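Restriction endonuclease S subunits (Thermoanaerobacter tengcongensis, PDB 3OKG) probably recognises specific DNA as the specificity subunit of a type I restriction-modification methyltransferase, which is composed of M and S polypeptides. Local coordinates at residues Val52-Ile66 / Asn101-Ser115. Numbering follows the deposited sequence.
With SO4 (sulfate ion), chain D.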
ATOM      1  N   VAL A  52      14.720  -5.184 -32.233  1.00 24.15           N
ATOM      2  CA  VAL A  52      14.158  -5.183 -30.889  1.00 17.97           C
ATOM      3  C   VAL A  52      12.900  -4.327 -30.880  1.00 20.22           C
ATOM      4  O   VAL A  52      12.919  -3.200 -31.398  1.00 20.04           O
ATOM      5  CB  VAL A  52      15.165  -4.647 -29.860  1.00 21.23           C
ATOM      6  CG1 VAL A  52      14.523  -4.662 -28.483  1.00 25.12           C
ATOM      7  CG2 VAL A  52      16.436  -5.507 -29.854  1.00 28.70           C
ATOM      8  N   TYR A  53      11.803  -4.861 -30.333  1.00 18.76           N
ATOM      9  CA  TYR A  53      10.509  -4.184 -30.381  1.00 19.76           C
ATOM     10  C   TYR A  53      10.100  -3.718 -28.994  1.00 25.63           C
ATOM     11  O   TYR A  53      10.099  -4.508 -28.048  1.00 25.41           O
ATOM     12  CB  TYR A  53       9.441  -5.138 -30.899  1.00 18.53           C
ATOM     13  CG  TYR A  53       8.089  -4.523 -31.086  1.00 22.30           C
ATOM     14  CD1 TYR A  53       7.955  -3.249 -31.625  1.00 20.89           C
ATOM     15  CD2 TYR A  53       6.948  -5.223 -30.758  1.00 31.07           C
ATOM     16  CE1 TYR A  53       6.707  -2.677 -31.788  1.00 17.12           C
ATOM     17  CE2 TYR A  53       5.690  -4.667 -30.944  1.00 28.62           C
ATOM     18  CZ  TYR A  53       5.588  -3.395 -31.468  1.00 24.68           C
ATOM     19  OH  TYR A  53       4.343  -2.847 -31.654  1.00 23.63           O
ATOM     20  N   VAL A  54       9.765  -2.437 -28.886  1.00 17.56           N
ATOM     21  CA  VAL A  54       9.216  -1.872 -27.655  1.00 22.90           C
ATOM     22  C   VAL A  54       7.695  -1.628 -27.797  1.00 21.47           C
ATOM     23  O   VAL A  54       7.269  -0.735 -28.513  1.00 19.11           O
ATOM     24  CB  VAL A  54       9.916  -0.537 -27.300  1.00 20.41           C
ATOM     25  CG1 VAL A  54       9.450  -0.064 -25.934  1.00 18.45           C
ATOM     26  CG2 VAL A  54      11.464  -0.696 -27.326  1.00 17.91           C
ATOM     27  N   ASP A  55       6.882  -2.437 -27.128  1.00 20.50           N
ATOM     28  CA  ASP A  55       5.455  -2.174 -27.077  1.00 19.38           C
ATOM     29  C   ASP A  55       5.130  -1.680 -25.689  1.00 19.50           C
ATOM     30  O   ASP A  55       6.024  -1.492 -24.869  1.00 20.72           O
ATOM     31  CB  ASP A  55       4.627  -3.417 -27.429  1.00 21.40           C
ATOM     32  CG  ASP A  55       4.888  -4.589 -26.504  1.00 39.35           C
ATOM     33  OD1 ASP A  55       5.711  -4.484 -25.567  1.00 27.40           O
ATOM     34  OD2 ASP A  55       4.264  -5.638 -26.734  1.00 41.52           O
ATOM     35  N   ILE A  56       3.845  -1.455 -25.435  1.00 22.32           N
ATOM     36  CA  ILE A  56       3.392  -0.944 -24.147  1.00 24.04           C
ATOM     37  C   ILE A  56       3.788  -1.879 -23.011  1.00 26.11           C
ATOM     38  O   ILE A  56       4.243  -1.433 -21.958  1.00 30.03           O
ATOM     39  CB  ILE A  56       1.866  -0.742 -24.125  1.00 20.00           C
ATOM     40  CG1 ILE A  56       1.451   0.305 -25.161  1.00 20.00           C
ATOM     41  CG2 ILE A  56       1.402  -0.335 -22.734  1.00 20.00           C
ATOM     42  CD1 ILE A  56       2.223   1.602 -25.061  1.00 20.00           C
ATOM     43  N   SER A  57       3.611  -3.178 -23.231  1.00 25.69           N
ATOM     44  CA  SER A  57       3.950  -4.165 -22.221  1.00 25.49           C
ATOM     45  C   SER A  57       5.429  -4.114 -21.832  1.00 24.67           C
ATOM     46  O   SER A  57       5.786  -4.565 -20.737  1.00 24.62           O
ATOM     47  CB  SER A  57       3.554  -5.582 -22.675  1.00 30.75           C
ATOM     48  OG  SER A  57       4.588  -6.150 -23.460  1.00 44.05           O
ATOM     49  N   ALA A  58       6.286  -3.563 -22.699  1.00 20.71           N
ATOM     50  CA  ALA A  58       7.728  -3.501 -22.423  1.00 19.04           C
ATOM     51  C   ALA A  58       8.098  -2.489 -21.339  1.00 23.25           C
ATOM     52  O   ALA A  58       9.229  -2.479 -20.837  1.00 21.19           O
ATOM     53  CB  ALA A  58       8.518  -3.182 -23.710  1.00 22.17           C
ATOM     54  N   ILE A  59       7.153  -1.613 -21.016  1.00 20.97           N
ATOM     55  CA  ILE A  59       7.413  -0.507 -20.096  1.00 21.18           C
ATOM     56  C   ILE A  59       6.923  -0.794 -18.672  1.00 20.07           C
ATOM     57  O   ILE A  59       5.780  -1.251 -18.465  1.00 23.55           O
ATOM     58  CB  ILE A  59       6.756   0.794 -20.611  1.00 21.99           C
ATOM     59  CG1 ILE A  59       7.398   1.184 -21.955  1.00 24.57           C
ATOM     60  CG2 ILE A  59       6.917   1.953 -19.601  1.00 21.61           C
ATOM     61  CD1 ILE A  59       7.053   2.573 -22.432  1.00 38.24           C
ATOM     62  N   ASP A  60       7.771  -0.465 -17.704  1.00 20.83           N
ATOM     63  CA  ASP A  60       7.379  -0.394 -16.301  1.00 19.97           C
ATOM     64  C   ASP A  60       6.862   1.032 -16.062  1.00 14.10           C
ATOM     65  O   ASP A  60       7.647   1.994 -15.987  1.00 18.32           O
ATOM     66  CB  ASP A  60       8.593  -0.666 -15.384  1.00 23.60           C
ATOM     67  CG  ASP A  60       8.254  -0.498 -13.904  1.00 34.04           C
ATOM     68  OD1 ASP A  60       7.116  -0.080 -13.593  1.00 28.66           O
ATOM     69  OD2 ASP A  60       9.118  -0.784 -13.042  1.00 31.78           O
ATOM     70  N   SER A  61       5.551   1.168 -15.941  1.00 16.09           N
ATOM     71  CA  SER A  61       4.955   2.515 -15.924  1.00 24.28           C
ATOM     72  C   SER A  61       5.209   3.196 -14.590  1.00 21.45           C
ATOM     73  O   SER A  61       5.075   4.410 -14.470  1.00 21.51           O
ATOM     74  CB  SER A  61       3.438   2.459 -16.174  1.00 23.71           C
ATOM     75  OG  SER A  61       2.778   1.806 -15.100  1.00 21.14           O
ATOM     76  N   THR A  62       5.545   2.400 -13.575  1.00 21.49           N
ATOM     77  CA  THR A  62       5.805   2.980 -12.252  1.00 20.92           C
ATOM     78  C   THR A  62       6.986   3.943 -12.222  1.00 24.22           C
ATOM     79  O   THR A  62       6.925   4.985 -11.568  1.00 26.86           O
ATOM     80  CB  THR A  62       5.948   1.897 -11.190  1.00 32.60           C
ATOM     81  OG1 THR A  62       4.724   1.154 -11.131  1.00 28.97           O
ATOM     82  CG2 THR A  62       6.246   2.518  -9.819  1.00 28.98           C
ATOM     83  N   VAL A  63       8.059   3.617 -12.933  1.00 20.38           N
ATOM     84  CA  VAL A  63       9.188   4.532 -13.004  1.00 28.56           C
ATOM     85  C   VAL A  63       9.454   5.006 -14.422  1.00 23.75           C
ATOM     86  O   VAL A  63      10.296   5.862 -14.633  1.00 22.80           O
ATOM     87  CB  VAL A  63      10.456   3.907 -12.459  1.00 28.96           C
ATOM     88  CG1 VAL A  63      10.278   3.600 -10.975  1.00 30.71           C
ATOM     89  CG2 VAL A  63      10.764   2.641 -13.243  1.00 19.91           C
ATOM     90  N   GLY A  64       8.712   4.470 -15.383  1.00 21.71           N
ATOM     91  CA  GLY A  64       8.858   4.913 -16.749  1.00 20.49           C
ATOM     92  C   GLY A  64      10.125   4.372 -17.381  1.00 18.41           C
ATOM     93  O   GLY A  64      10.951   5.136 -17.869  1.00 19.08           O
ATOM     94  N   LYS A  65      10.297   3.048 -17.355  1.00 17.47           N
ATOM     95  CA  LYS A  65      11.551   2.474 -17.885  1.00 20.23           C
ATOM     96  C   LYS A  65      11.222   1.338 -18.850  1.00 18.56           C
ATOM     97  O   LYS A  65      10.281   0.589 -18.618  1.00 17.54           O
ATOM     98  CB  LYS A  65      12.442   1.981 -16.744  1.00 25.78           C
ATOM     99  CG  LYS A  65      13.812   1.428 -17.179  1.00 26.77           C
ATOM    100  CD  LYS A  65      14.559   0.842 -15.952  1.00 26.20           C
ATOM    101  CE  LYS A  65      15.979   0.443 -16.310  1.00 25.23           C
ATOM    102  NZ  LYS A  65      16.780   1.593 -16.878  1.00 24.84           N
ATOM    103  N   ILE A  66      11.965   1.243 -19.951  1.00 19.19           N
ATOM    104  CA  ILE A  66      11.768   0.124 -20.863  1.00 16.13           C
ATOM    105  C   ILE A  66      12.494  -1.076 -20.218  1.00 20.94           C
ATOM    106  O   ILE A  66      13.716  -1.084 -20.135  1.00 24.26           O
ATOM    107  CB  ILE A  66      12.365   0.414 -22.215  1.00 17.11           C
ATOM    108  CG1 ILE A  66      11.605   1.572 -22.910  1.00 14.82           C
ATOM    109  CG2 ILE A  66      12.290  -0.840 -23.123  1.00 18.28           C
ATOM    110  CD1 ILE A  66      12.425   2.206 -24.002  1.00 16.73           C
ATOM    111  N   ASN A 101       2.702   5.063 -19.323  1.00 22.56           N
ATOM    112  CA  ASN A 101       3.582   4.249 -20.149  1.00 22.03           C
ATOM    113  C   ASN A 101       4.454   5.177 -20.982  1.00 19.58           C
ATOM    114  O   ASN A 101       4.206   5.447 -22.160  1.00 18.30           O
ATOM    115  CB  ASN A 101       2.756   3.273 -20.995  1.00 22.53           C
ATOM    116  CG  ASN A 101       2.169   2.177 -20.141  1.00 21.72           C
ATOM    117  OD1 ASN A 101       0.959   1.965 -20.119  1.00 26.99           O
ATOM    118  ND2 ASN A 101       3.034   1.503 -19.384  1.00 17.57           N
ATOM    119  N   ILE A 102       5.487   5.697 -20.334  1.00 14.45           N
ATOM    120  CA  ILE A 102       6.269   6.777 -20.908  1.00 12.70           C
ATOM    121  C   ILE A 102       7.695   6.493 -20.493  1.00 18.99           C
ATOM    122  O   ILE A 102       7.931   6.259 -19.311  1.00 21.24           O
ATOM    123  CB  ILE A 102       5.868   8.120 -20.290  1.00 15.58           C
ATOM    124  CG1 ILE A 102       4.382   8.438 -20.590  1.00 21.80           C
ATOM    125  CG2 ILE A 102       6.804   9.244 -20.789  1.00 18.20           C
ATOM    126  CD1 ILE A 102       3.815   9.514 -19.664  1.00 21.36           C
ATOM    127  N   ALA A 103       8.645   6.533 -21.429  1.00 14.49           N
ATOM    128  CA  ALA A 103       9.996   6.053 -21.095  1.00 15.82           C
ATOM    129  C   ALA A 103      11.026   6.703 -21.947  1.00 18.60           C
ATOM    130  O   ALA A 103      10.712   7.197 -23.023  1.00 16.94           O
ATOM    131  CB  ALA A 103      10.063   4.553 -21.283  1.00 16.99           C
ATOM    132  N   LEU A 104      12.270   6.662 -21.472  1.00 18.22           N
ATOM    133  CA  LEU A 104      13.406   7.227 -22.194  1.00 15.58           C
ATOM    134  C   LEU A 104      14.162   6.100 -22.858  1.00 21.76           C
ATOM    135  O   LEU A 104      14.445   5.089 -22.233  1.00 19.59           O
ATOM    136  CB  LEU A 104      14.334   7.948 -21.219  1.00 17.76           C
ATOM    137  CG  LEU A 104      15.624   8.570 -21.774  1.00 22.38           C
ATOM    138  CD1 LEU A 104      15.291   9.757 -22.701  1.00 17.96           C
ATOM    139  CD2 LEU A 104      16.522   8.999 -20.613  1.00 25.60           C
ATOM    140  N   VAL A 105      14.455   6.256 -24.136  1.00 21.08           N
ATOM    141  CA  VAL A 105      15.072   5.177 -24.888  1.00 14.39           C
ATOM    142  C   VAL A 105      16.582   5.175 -24.605  1.00 15.97           C
ATOM    143  O   VAL A 105      17.250   6.184 -24.838  1.00 20.01           O
ATOM    144  CB  VAL A 105      14.818   5.356 -26.404  1.00 15.56           C
ATOM    145  CG1 VAL A 105      15.596   4.282 -27.221  1.00 19.39           C
ATOM    146  CG2 VAL A 105      13.300   5.296 -26.710  1.00 16.97           C
ATOM    147  N   PRO A 106      17.105   4.070 -24.079  1.00 20.56           N
ATOM    148  CA  PRO A 106      18.537   3.973 -23.763  1.00 17.65           C
ATOM    149  C   PRO A 106      19.366   3.867 -25.036  1.00 26.46           C
ATOM    150  O   PRO A 106      18.782   3.702 -26.107  1.00 22.97           O
ATOM    151  CB  PRO A 106      18.626   2.672 -22.964  1.00 18.26           C
ATOM    152  CG  PRO A 106      17.485   1.855 -23.456  1.00 20.42           C
ATOM    153  CD  PRO A 106      16.381   2.828 -23.757  1.00 18.52           C
ATOM    154  N   PRO A 107      20.692   3.958 -24.943  1.00 31.09           N
ATOM    155  CA  PRO A 107      21.494   3.871 -26.166  1.00 24.76           C
ATOM    156  C   PRO A 107      21.493   2.473 -26.790  1.00 19.62           C
ATOM    157  O   PRO A 107      21.586   2.383 -28.010  1.00 24.92           O
ATOM    158  CB  PRO A 107      22.896   4.332 -25.699  1.00 36.41           C
ATOM    159  CG  PRO A 107      22.834   4.346 -24.194  1.00 35.24           C
ATOM    160  CD  PRO A 107      21.418   4.647 -23.856  1.00 32.54           C
ATOM    161  N   ASP A 108      21.358   1.419 -25.984  1.00 19.56           N
ATOM    162  CA  ASP A 108      21.348   0.053 -26.497  1.00 32.48           C
ATOM    163  C   ASP A 108      20.196  -0.174 -27.479  1.00 37.54           C
ATOM    164  O   ASP A 108      20.252  -1.062 -28.314  1.00 28.71           O
ATOM    165  CB  ASP A 108      21.311  -0.971 -25.341  1.00 32.83           C
ATOM    166  CG  ASP A 108      20.848  -0.352 -24.006  1.00 71.75           C
ATOM    167  OD1 ASP A 108      21.432   0.687 -23.549  1.00 39.00           O
ATOM    168  OD2 ASP A 108      19.909  -0.929 -23.401  1.00 63.50           O
ATOM    169  N   LEU A 109      19.168   0.665 -27.407  1.00 26.12           N
ATOM    170  CA  LEU A 109      17.988   0.504 -28.268  1.00 27.92           C
ATOM    171  C   LEU A 109      17.972   1.459 -29.478  1.00 26.82           C
ATOM    172  O   LEU A 109      16.971   1.566 -30.183  1.00 19.51           O
ATOM    173  CB  LEU A 109      16.700   0.672 -27.437  1.00 21.28           C
ATOM    174  CG  LEU A 109      16.428  -0.482 -26.487  1.00 30.78           C
ATOM    175  CD1 LEU A 109      15.114  -0.322 -25.706  1.00 26.60           C
ATOM    176  CD2 LEU A 109      16.423  -1.773 -27.295  1.00 30.44           C
ATOM    177  N   ASP A 110      19.077   2.145 -29.725  1.00 21.17           N
ATOM    178  CA  ASP A 110      19.163   3.023 -30.886  1.00 19.76           C
ATOM    179  C   ASP A 110      18.894   2.280 -32.192  1.00 30.74           C
ATOM    180  O   ASP A 110      19.479   1.228 -32.454  1.00 24.75           O
ATOM    181  CB  ASP A 110      20.540   3.701 -30.965  1.00 30.24           C
ATOM    182  CG  ASP A 110      20.555   4.853 -31.959  1.00 40.41           C
ATOM    183  OD1 ASP A 110      19.984   5.921 -31.664  1.00 27.22           O
ATOM    184  OD2 ASP A 110      21.121   4.689 -33.057  1.00 31.24           O
ATOM    185  N   GLY A 111      17.999   2.824 -33.001  1.00 23.51           N
ATOM    186  CA  GLY A 111      17.712   2.266 -34.304  1.00 24.62           C
ATOM    187  C   GLY A 111      16.767   1.094 -34.248  1.00 29.89           C
ATOM    188  O   GLY A 111      16.513   0.448 -35.267  1.00 30.39           O
ATOM    189  N   GLN A 112      16.242   0.807 -33.063  1.00 21.68           N
ATOM    190  CA  GLN A 112      15.248  -0.248 -32.924  1.00 18.90           C
ATOM    191  C   GLN A 112      13.831   0.307 -33.163  1.00 21.74           C
ATOM    192  O   GLN A 112      13.688   1.373 -33.740  1.00 24.46           O
ATOM    193  CB  GLN A 112      15.416  -0.970 -31.586  1.00 16.43           C
ATOM    194  CG  GLN A 112      16.866  -1.459 -31.393  1.00 21.19           C
ATOM    195  CD  GLN A 112      17.361  -2.320 -32.574  1.00 28.03           C
ATOM    196  OE1 GLN A 112      18.541  -2.268 -32.962  1.00 37.45           O
ATOM    197  NE2 GLN A 112      16.459  -3.090 -33.151  1.00 18.83           N
ATOM    198  N   ILE A 113      12.805  -0.437 -32.768  1.00 18.32           N
ATOM    199  CA  ILE A 113      11.438  -0.146 -33.200  1.00 23.49           C
ATOM    200  C   ILE A 113      10.479  -0.082 -32.002  1.00 18.55           C
ATOM    201  O   ILE A 113      10.547  -0.919 -31.103  1.00 21.24           O
ATOM    202  CB  ILE A 113      10.928  -1.241 -34.162  1.00 19.55           C
ATOM    203  CG1 ILE A 113      11.826  -1.318 -35.407  1.00 23.53           C
ATOM    204  CG2 ILE A 113       9.474  -1.018 -34.546  1.00 19.61           C
ATOM    205  CD1 ILE A 113      11.783  -0.073 -36.278  1.00 23.65           C
ATOM    206  N   CYS A 114       9.583   0.905 -31.998  1.00 17.59           N
ATOM    207  CA  CYS A 114       8.488   0.895 -31.046  1.00 15.95           C
ATOM    208  C   CYS A 114       7.144   0.943 -31.748  1.00 18.32           C
ATOM    209  O   CYS A 114       7.050   1.256 -32.945  1.00 22.07           O
ATOM    210  CB  CYS A 114       8.583   2.046 -30.029  1.00 20.04           C
ATOM    211  SG  CYS A 114       8.138   3.703 -30.720  1.00 18.55           S
ATOM    212  N   SER A 115       6.117   0.621 -30.982  1.00 18.09           N
ATOM    213  CA  SER A 115       4.739   0.567 -31.460  1.00 24.01           C
ATOM    214  C   SER A 115       4.313   1.933 -31.996  1.00 25.35           C
ATOM    215  O   SER A 115       4.730   2.968 -31.473  1.00 20.16           O
ATOM    216  CB  SER A 115       3.805   0.170 -30.309  1.00 20.67           C
ATOM    217  OG  SER A 115       2.438   0.223 -30.698  1.00 19.62           O
TER
HETATM  218  S   SO4 D 400       0.913  -1.794 -28.132  1.00 37.95           S
HETATM  219  O1  SO4 D 400       0.838  -1.618 -29.572  1.00 35.53           O
HETATM  220  O2  SO4 D 400       2.106  -1.100 -27.637  1.00 39.62           O
HETATM  221  O3  SO4 D 400      -0.245  -1.169 -27.499  1.00 38.50           O
HETATM  222  O4  SO4 D 400       0.986  -3.204 -27.808  1.00 61.44           O
HETATM  223  O   HOH W   1       3.030  -1.256 -19.362  1.00 29.07           O
HETATM  224  O   HOH W   2      13.199   5.570 -18.953  1.00 22.59           O
HETATM  225  O   HOH W   3      13.983   3.194 -20.343  1.00 19.13           O
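Ile-113 O takes the backbone N-H of Val-54 at 2.8 Å, in its carbonyl plane, and Tyr-53 CA adds a CA-H...O contact to the same oxygen. Ile-113 N gives a hydrogen bond to Val-52 O, and Ser-115 N one to Val-54 O. The Tyr-53 side chain lies along the neighbouring strand. With CG anti to the backbone N (chi1 -176°), CD1 meets Ile-113 CG2 at 4.0 Å and OH reaches Ser-115 CB at 3.3 Å. An alanine here would be likely to leave Ile-113 CG2 and Ser-115 CB without this cover and open a gap beside Ala-81. A sulfate ion, probably from the crystallisation liquor, joins the two segments: Ser-115 OG gives a hydrogen bond to its O1 at 2.7 Å and Ile-56 N one to its O2. Arg-80 also binds it. Leu-109 CD2 packs on Val-52 CG1 at 3.7 Å; its CD1 touches Val-54 CG2 and meets Ile-66 CG2 tip to tip. Ala-103 CB touches both Ile-59 CD1 and Ile-66 CG1. A water joins Ile-66 N to Leu-104 O. Asn-101 ND2 lies 3.4 Å from Ser-61 CB. The arrangement is a parallel strand pair inside a mixed four-stranded sheet, with the 59-66 hairpin packed on strand 102-104, within a DNA specificity (target recognition) domain.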